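Local coordinates for protein mariner Mos1 transposase (PDB 4MDB) that catalyses cut-and-paste transposition of the Mos1 element with divalent metal ions, this chain being its RNase H-like catalytic domain, here with magnesium and the drug raltegravir, at residues G35-I40 with P132-R137; P90-T93 with A97-Q100. The protein carries 1 engineered substitution. One frame throughout, in Å; residues are numbered along the deposited sequence.

Contact 1: residues G35-I40 with P132-R137; sequences GDEKWI and PSHTAR. With MG (magnesium ion), chain D; MG (magnesium ion), chain C; RLT (N-(4-fluorobenzyl)-5-hydroxy-1-methyl-2-(1-methyl-1-{[(5-methyl-1,3,4-oxadiazol-2-yl)carbonyl]amino}ethyl)-6-oxo-1,6-di hydropyrimidine-4-carboxamide), chain B.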
loop_
_atom_site.group_PDB
_atom_site.type_symbol
_atom_site.label_atom_id
_atom_site.label_comp_id
_atom_site.label_asym_id
_atom_site.label_seq_id
_atom_site.Cartn_x
_atom_site.Cartn_y
_atom_site.Cartn_z
ATOM N N GLY A 35 0.280 0.223 -1.936
ATOM C CA GLY A 35 -0.353 1.458 -1.523
ATOM C C GLY A 35 -1.587 1.222 -0.733
ATOM O O GLY A 35 -2.142 0.099 -0.676
ATOM N N ASP A 36 -2.050 2.292 -0.136
ATOM C CA ASP A 36 -3.242 2.214 0.774
ATOM C C ASP A 36 -3.610 3.672 1.141
ATOM O O ASP A 36 -2.838 4.638 0.970
ATOM C CB ASP A 36 -2.891 1.465 2.054
ATOM C CG ASP A 36 -4.097 1.074 2.901
ATOM O OD1 ASP A 36 -5.140 0.808 2.297
ATOM O OD2 ASP A 36 -3.831 1.040 4.143
ATOM N N GLU A 37 -4.826 3.798 1.695
ATOM C CA GLU A 37 -5.425 5.049 2.121
ATOM C C GLU A 37 -5.442 5.122 3.644
ATOM O O GLU A 37 -5.668 4.121 4.322
ATOM C CB GLU A 37 -6.868 5.087 1.584
ATOM C CG GLU A 37 -7.006 5.087 0.081
ATOM C CD GLU A 37 -7.201 3.693 -0.571
ATOM O OE1 GLU A 37 -7.682 3.647 -1.753
ATOM O OE2 GLU A 37 -6.869 2.677 0.102
ATOM N N LYS A 38 -5.261 6.309 4.185
ATOM C CA LYS A 38 -5.406 6.592 5.635
ATOM C C LYS A 38 -5.962 8.000 5.864
ATOM O O LYS A 38 -5.544 8.933 5.198
ATOM C CB LYS A 38 -4.038 6.492 6.306
ATOM C CG LYS A 38 -3.948 6.891 7.762
ATOM C CD LYS A 38 -2.621 6.504 8.357
ATOM C CE LYS A 38 -2.485 6.917 9.825
ATOM N NZ LYS A 38 -3.539 6.266 10.669
ATOM N N TRP A 39 -6.866 8.158 6.818
ATOM C CA TRP A 39 -7.340 9.466 7.197
ATOM C C TRP A 39 -6.320 10.205 8.036
ATOM O O TRP A 39 -5.725 9.636 8.939
ATOM C CB TRP A 39 -8.647 9.321 8.047
ATOM C CG TRP A 39 -9.906 8.884 7.361
ATOM C CD1 TRP A 39 -10.587 7.705 7.578
ATOM C CD2 TRP A 39 -10.666 9.626 6.399
ATOM N NE1 TRP A 39 -11.734 7.680 6.787
ATOM C CE2 TRP A 39 -11.803 8.838 6.056
ATOM C CE3 TRP A 39 -10.492 10.875 5.765
ATOM C CZ2 TRP A 39 -12.774 9.282 5.134
ATOM C CZ3 TRP A 39 -11.448 11.304 4.818
ATOM C CH2 TRP A 39 -12.581 10.513 4.531
ATOM N N ILE A 40 -6.182 11.511 7.795
ATOM C CA ILE A 40 -5.366 12.383 8.595
ATOM C C ILE A 40 -6.320 13.542 8.998
ATOM O O ILE A 40 -7.112 14.039 8.169
ATOM C CB ILE A 40 -4.146 12.965 7.871
ATOM C CG1 ILE A 40 -3.251 11.830 7.305
ATOM C CG2 ILE A 40 -3.451 13.919 8.870
ATOM C CD1 ILE A 40 -2.074 12.372 6.523
ATOM N N PRO A 132 -13.626 -1.922 -1.867
ATOM C CA PRO A 132 -14.465 -2.043 -3.099
ATOM C C PRO A 132 -14.017 -1.205 -4.290
ATOM O O PRO A 132 -14.037 -1.735 -5.410
ATOM C CB PRO A 132 -15.875 -1.614 -2.617
ATOM C CG PRO A 132 -15.855 -2.013 -1.189
ATOM C CD PRO A 132 -14.430 -1.783 -0.643
ATOM N N SER A 133 -13.584 0.032 -4.102
ATOM C CA SER A 133 -13.087 0.838 -5.248
ATOM C C SER A 133 -11.845 0.255 -5.878
ATOM O O SER A 133 -11.576 0.518 -7.083
ATOM C CB SER A 133 -12.814 2.286 -4.904
ATOM O OG SER A 133 -11.804 2.441 -3.927
ATOM N N HIS A 134 -11.157 -0.568 -5.120
ATOM C CA HIS A 134 -9.936 -1.282 -5.644
ATOM C C HIS A 134 -10.289 -2.466 -6.556
ATOM O O HIS A 134 -9.430 -2.957 -7.273
ATOM C CB HIS A 134 -9.088 -1.799 -4.490
ATOM C CG HIS A 134 -8.482 -0.737 -3.634
ATOM N ND1 HIS A 134 -7.533 -1.015 -2.679
ATOM C CD2 HIS A 134 -8.639 0.595 -3.613
ATOM C CE1 HIS A 134 -7.134 0.091 -2.107
ATOM N NE2 HIS A 134 -7.825 1.082 -2.636
ATOM N N THR A 135 -11.520 -2.953 -6.508
ATOM C CA THR A 135 -11.841 -4.175 -7.306
ATOM C C THR A 135 -13.025 -3.905 -8.217
ATOM O O THR A 135 -13.497 -4.858 -8.858
ATOM C CB THR A 135 -12.196 -5.393 -6.431
ATOM O OG1 THR A 135 -13.383 -5.078 -5.696
ATOM C CG2 THR A 135 -11.070 -5.740 -5.428
ATOM N N ALA A 136 -13.478 -2.649 -8.297
ATOM C CA ALA A 136 -14.618 -2.306 -9.195
ATOM C C ALA A 136 -14.279 -2.559 -10.643
ATOM O O ALA A 136 -13.117 -2.561 -11.001
ATOM C CB ALA A 136 -15.026 -0.854 -9.075
ATOM N N ARG A 137 -15.290 -2.651 -11.510
ATOM C CA ARG A 137 -15.055 -3.157 -12.897
ATOM C C ARG A 137 -14.096 -2.290 -13.671
ATOM O O ARG A 137 -13.210 -2.800 -14.352
ATOM C CB ARG A 137 -16.391 -3.290 -13.695
ATOM C CG ARG A 137 -16.272 -3.914 -15.111
ATOM C CD ARG A 137 -17.353 -3.429 -16.114
ATOM N NE ARG A 137 -16.983 -2.117 -16.682
ATOM C CZ ARG A 137 -17.457 -0.923 -16.301
ATOM N NH1 ARG A 137 -18.401 -0.808 -15.377
ATOM N NH2 ARG A 137 -16.990 0.175 -16.873
HETATM MG MG MG D . -6.942 0.148 3.089
HETATM MG MG MG C . -4.583 0.470 5.832
HETATM C CAA RLT B . -12.559 -6.962 4.558
HETATM C CAB RLT B . -6.620 -1.188 9.603
HETATM C CAC RLT B . -8.788 -3.333 9.830
HETATM C CAD RLT B . -9.975 -0.852 9.834
HETATM O OAE RLT B . -8.753 -0.611 3.667
HETATM O OAF RLT B . -9.544 -4.445 7.134
HETATM O OAG RLT B . -5.434 -0.364 7.580
HETATM O OAH RLT B . -6.332 -0.264 5.067
HETATM F FAI RLT B . -12.531 -6.461 1.905
HETATM C CAJ RLT B . -10.982 -4.718 2.444
HETATM C CAK RLT B . -13.329 -4.322 2.645
HETATM C CAL RLT B . -10.727 -3.405 2.891
HETATM C CAM RLT B . -13.085 -3.015 3.090
HETATM C CAN RLT B . -11.570 -1.126 3.722
HETATM N NAO RLT B . -13.725 -4.976 5.880
HETATM N NAP RLT B . -13.135 -4.034 6.765
HETATM N NAQ RLT B . -9.318 -1.643 6.906
HETATM N NAR RLT B . -10.630 -1.239 4.845
HETATM N NAS RLT B . -10.727 -2.842 8.358
HETATM O OAT RLT B . -11.524 -5.430 5.991
HETATM C CAU RLT B . -9.290 -1.058 4.644
HETATM C CAV RLT B . -10.587 -3.849 7.452
HETATM C CAW RLT B . -12.710 -5.775 5.460
HETATM C CAX RLT B . -12.294 -5.185 2.321
HETATM C CAY RLT B . -11.792 -2.533 3.215
HETATM C CAZ RLT B . -7.206 -0.668 6.000
HETATM C CBA RLT B . -11.811 -4.344 6.771
HETATM C CBB RLT B . -8.556 -1.176 5.843
HETATM C CBC RLT B . -8.774 -1.712 8.149
HETATM C CBD RLT B . -6.606 -0.771 7.307
HETATM N NBE RLT B . -7.427 -1.246 8.344
HETATM C CBF RLT B . -9.763 -2.291 9.285
HETATM O O HOH W 1 -5.156 2.369 6.336
HETATM O O HOH W 2 -7.909 0.631 1.314
HETATM O O HOH W 3 -7.428 2.095 3.692
#
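E37 and H134 meet through one nearly straight hydrogen bond: H134 NE2 donates to E37 OE1 over 2.7 Å, with 175° at the hydrogen. The acceptor offers its syn lone pair and lies in the imidazole plane, and with carboxylate and ring 21° apart the two flat groups lie nearly coplanar, the carboxylate set at the edge of the imidazole ring. The bend at chi2 (94°) in the E37 chain turns its carboxylate out of line with the first side-chain bonds and presents it to the ring. H134 is fixed from its other nitrogen as well, because ND1 is hydrogen-bonded to the carbonyl of D129; the ring of H128 stacks on it.

E37 also faces the metal site. Water 2 donates to E37 OE2 across 2.6 Å and binds the chain D magnesium at 2.1 Å, so E37 is a second-shell residue, holding a metal-bound water with its side chain. Its backbone carbonyl holds two more: waters 1 and 3, each bound to a different magnesium, both donate to E37 O, water 1 at 2.7 Å. The neighbouring D36 is first shell, bridging the pair of ions with OD1 2.1 Å from the chain D magnesium and OD2 1.9 Å from the chain C magnesium. Raltegravir bridges them too, through OAH, and adds OAE to one ion and OAG to the other.

Further out, strand 32-42 is held by backbone bonds such as D36 with V75 and G35 with L127. D129 shares the chain D magnesium with D36 OD1, and D164 shares the chain C magnesium with D36 OD2. This is the DDD two-metal active site of an RNase H-fold recombinase, occupied by a metal-chelating strand-transfer inhibitor.

Contact 2: residues P90-T93 with A97-Q100; sequences PGET and ARYQ. Unlike the reference sequence in segment 90-93: P90 (reference Arg).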
loop_
_atom_site.group_PDB
_atom_site.type_symbol
_atom_site.label_atom_id
_atom_site.label_comp_id
_atom_site.label_asym_id
_atom_site.label_seq_id
_atom_site.Cartn_x
_atom_site.Cartn_y
_atom_site.Cartn_z
ATOM N N PRO A 90 -10.816 17.936 2.057
ATOM C CA PRO A 90 -11.401 17.496 3.311
ATOM C C PRO A 90 -12.755 16.823 3.190
ATOM O O PRO A 90 -13.624 17.298 2.468
ATOM C CB PRO A 90 -11.461 18.788 4.128
ATOM C CG PRO A 90 -10.217 19.505 3.707
ATOM C CD PRO A 90 -9.995 19.146 2.253
ATOM N N GLY A 91 -12.887 15.667 3.843
ATOM C CA GLY A 91 -14.123 14.911 3.861
ATOM C C GLY A 91 -14.377 13.993 2.665
ATOM O O GLY A 91 -15.151 13.067 2.790
ATOM N N GLU A 92 -13.716 14.245 1.528
ATOM C CA GLU A 92 -13.935 13.488 0.273
ATOM C C GLU A 92 -13.231 12.118 0.337
ATOM O O GLU A 92 -12.203 11.941 0.997
ATOM C CB GLU A 92 -13.638 14.378 -0.964
ATOM C CG GLU A 92 -12.672 13.947 -2.068
ATOM C CD GLU A 92 -12.201 15.155 -2.915
ATOM O OE1 GLU A 92 -13.030 16.081 -3.121
ATOM O OE2 GLU A 92 -11.007 15.217 -3.355
ATOM N N THR A 93 -13.867 11.151 -0.301
ATOM C CA THR A 93 -13.555 9.751 -0.159
ATOM C C THR A 93 -13.063 9.275 -1.540
ATOM O O THR A 93 -13.263 9.952 -2.540
ATOM C CB THR A 93 -14.874 9.031 0.259
ATOM O OG1 THR A 93 -14.578 7.841 0.991
ATOM C CG2 THR A 93 -15.779 8.757 -0.947
ATOM N N ALA A 97 -14.174 6.001 -9.701
ATOM C CA ALA A 97 -13.624 6.884 -10.714
ATOM C C ALA A 97 -12.343 7.566 -10.261
ATOM O O ALA A 97 -11.401 7.775 -11.046
ATOM C CB ALA A 97 -14.660 7.951 -11.139
ATOM N N ARG A 98 -12.324 7.918 -8.978
ATOM C CA ARG A 98 -11.151 8.537 -8.401
ATOM C C ARG A 98 -10.010 7.561 -8.356
ATOM O O ARG A 98 -8.884 7.966 -8.633
ATOM C CB ARG A 98 -11.394 9.055 -7.009
ATOM C CG ARG A 98 -10.171 9.877 -6.562
ATOM C CD ARG A 98 -10.413 10.568 -5.235
ATOM N NE ARG A 98 -11.609 11.403 -5.324
ATOM C CZ ARG A 98 -11.609 12.655 -5.759
ATOM N NH1 ARG A 98 -10.468 13.269 -6.118
ATOM N NH2 ARG A 98 -12.767 13.308 -5.800
ATOM N N TYR A 99 -10.294 6.310 -8.018
ATOM C CA TYR A 99 -9.183 5.323 -7.883
ATOM C C TYR A 99 -8.590 5.058 -9.285
ATOM O O TYR A 99 -7.359 4.911 -9.414
ATOM C CB TYR A 99 -9.610 4.016 -7.227
ATOM C CG TYR A 99 -8.445 3.213 -6.738
ATOM C CD1 TYR A 99 -7.637 3.666 -5.793
ATOM C CD2 TYR A 99 -8.216 1.946 -7.230
ATOM C CE1 TYR A 99 -6.562 2.882 -5.337
ATOM C CE2 TYR A 99 -7.133 1.188 -6.799
ATOM C CZ TYR A 99 -6.354 1.675 -5.813
ATOM O OH TYR A 99 -5.283 0.913 -5.294
ATOM N N GLN A 100 -9.460 4.976 -10.299
ATOM C CA GLN A 100 -9.005 4.741 -11.660
ATOM C C GLN A 100 -8.065 5.837 -12.085
ATOM O O GLN A 100 -6.983 5.567 -12.604
ATOM C CB GLN A 100 -10.235 4.663 -12.585
ATOM C CG GLN A 100 -10.030 4.635 -14.070
ATOM C CD GLN A 100 -11.346 4.212 -14.702
ATOM O OE1 GLN A 100 -12.403 4.818 -14.467
ATOM N NE2 GLN A 100 -11.311 3.120 -15.399
#
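R98 bends at chi3 (-56°), which brings its guanidinium under the E92 carboxylate; E92 reaches it with a chain extended beyond CG, although its chi1 of 127° is not a staggered value. The two side chains cross at about a right angle, yet their flat ends stack with planes 14° apart. E92 OE2 sits 3.1 Å above the guanidinium plane, offset toward its rim. Its nearest atom there is R98 NH1, 3.4 Å away, a salt bridge in which no N-H points at the oxygen. E92 CD lies over the other branch, 3.5 Å from R98 NH2. Beside this stack the carbonyl of T93 approaches the guanidinium obliquely, T93 O being 3.5 Å from R98 NE.

N95, the residue just before helix 96-113, takes the backbone N-H of R98 on OD1, as an N-cap side chain does. The R98 side chain also touches L88, and E92 OE2 has a weak bond from K89 N.

The contact joins the loop after strand 81-87 to the first turn of helix 96-113, on the domain surface. A face-on ion pair of this kind implies attraction by charge and by contact of flat groups, without the directional grip of an in-plane N-H bond.

After helix 6-25 the chain enters strand 32-42, whose 35-40 part is one side of contact 1, and then the hairpin strands 69-78 and 81-87. The loop that follows and the start of helix 96-113 form contact 2, with three residues between its segments. The rest of helix 96-113 and strand 125-127 come next, before 132-137 closes the long loop of contact 1, 91 residues between segments; contact 2 is nested inside it. Their centres lie 9 Å apart, and Y99 joins them, with its CZ 3.4 Å from H134 CD2. Thus the central strand, the short helix 132-135 and helix 96-113 pack together beside the metal site.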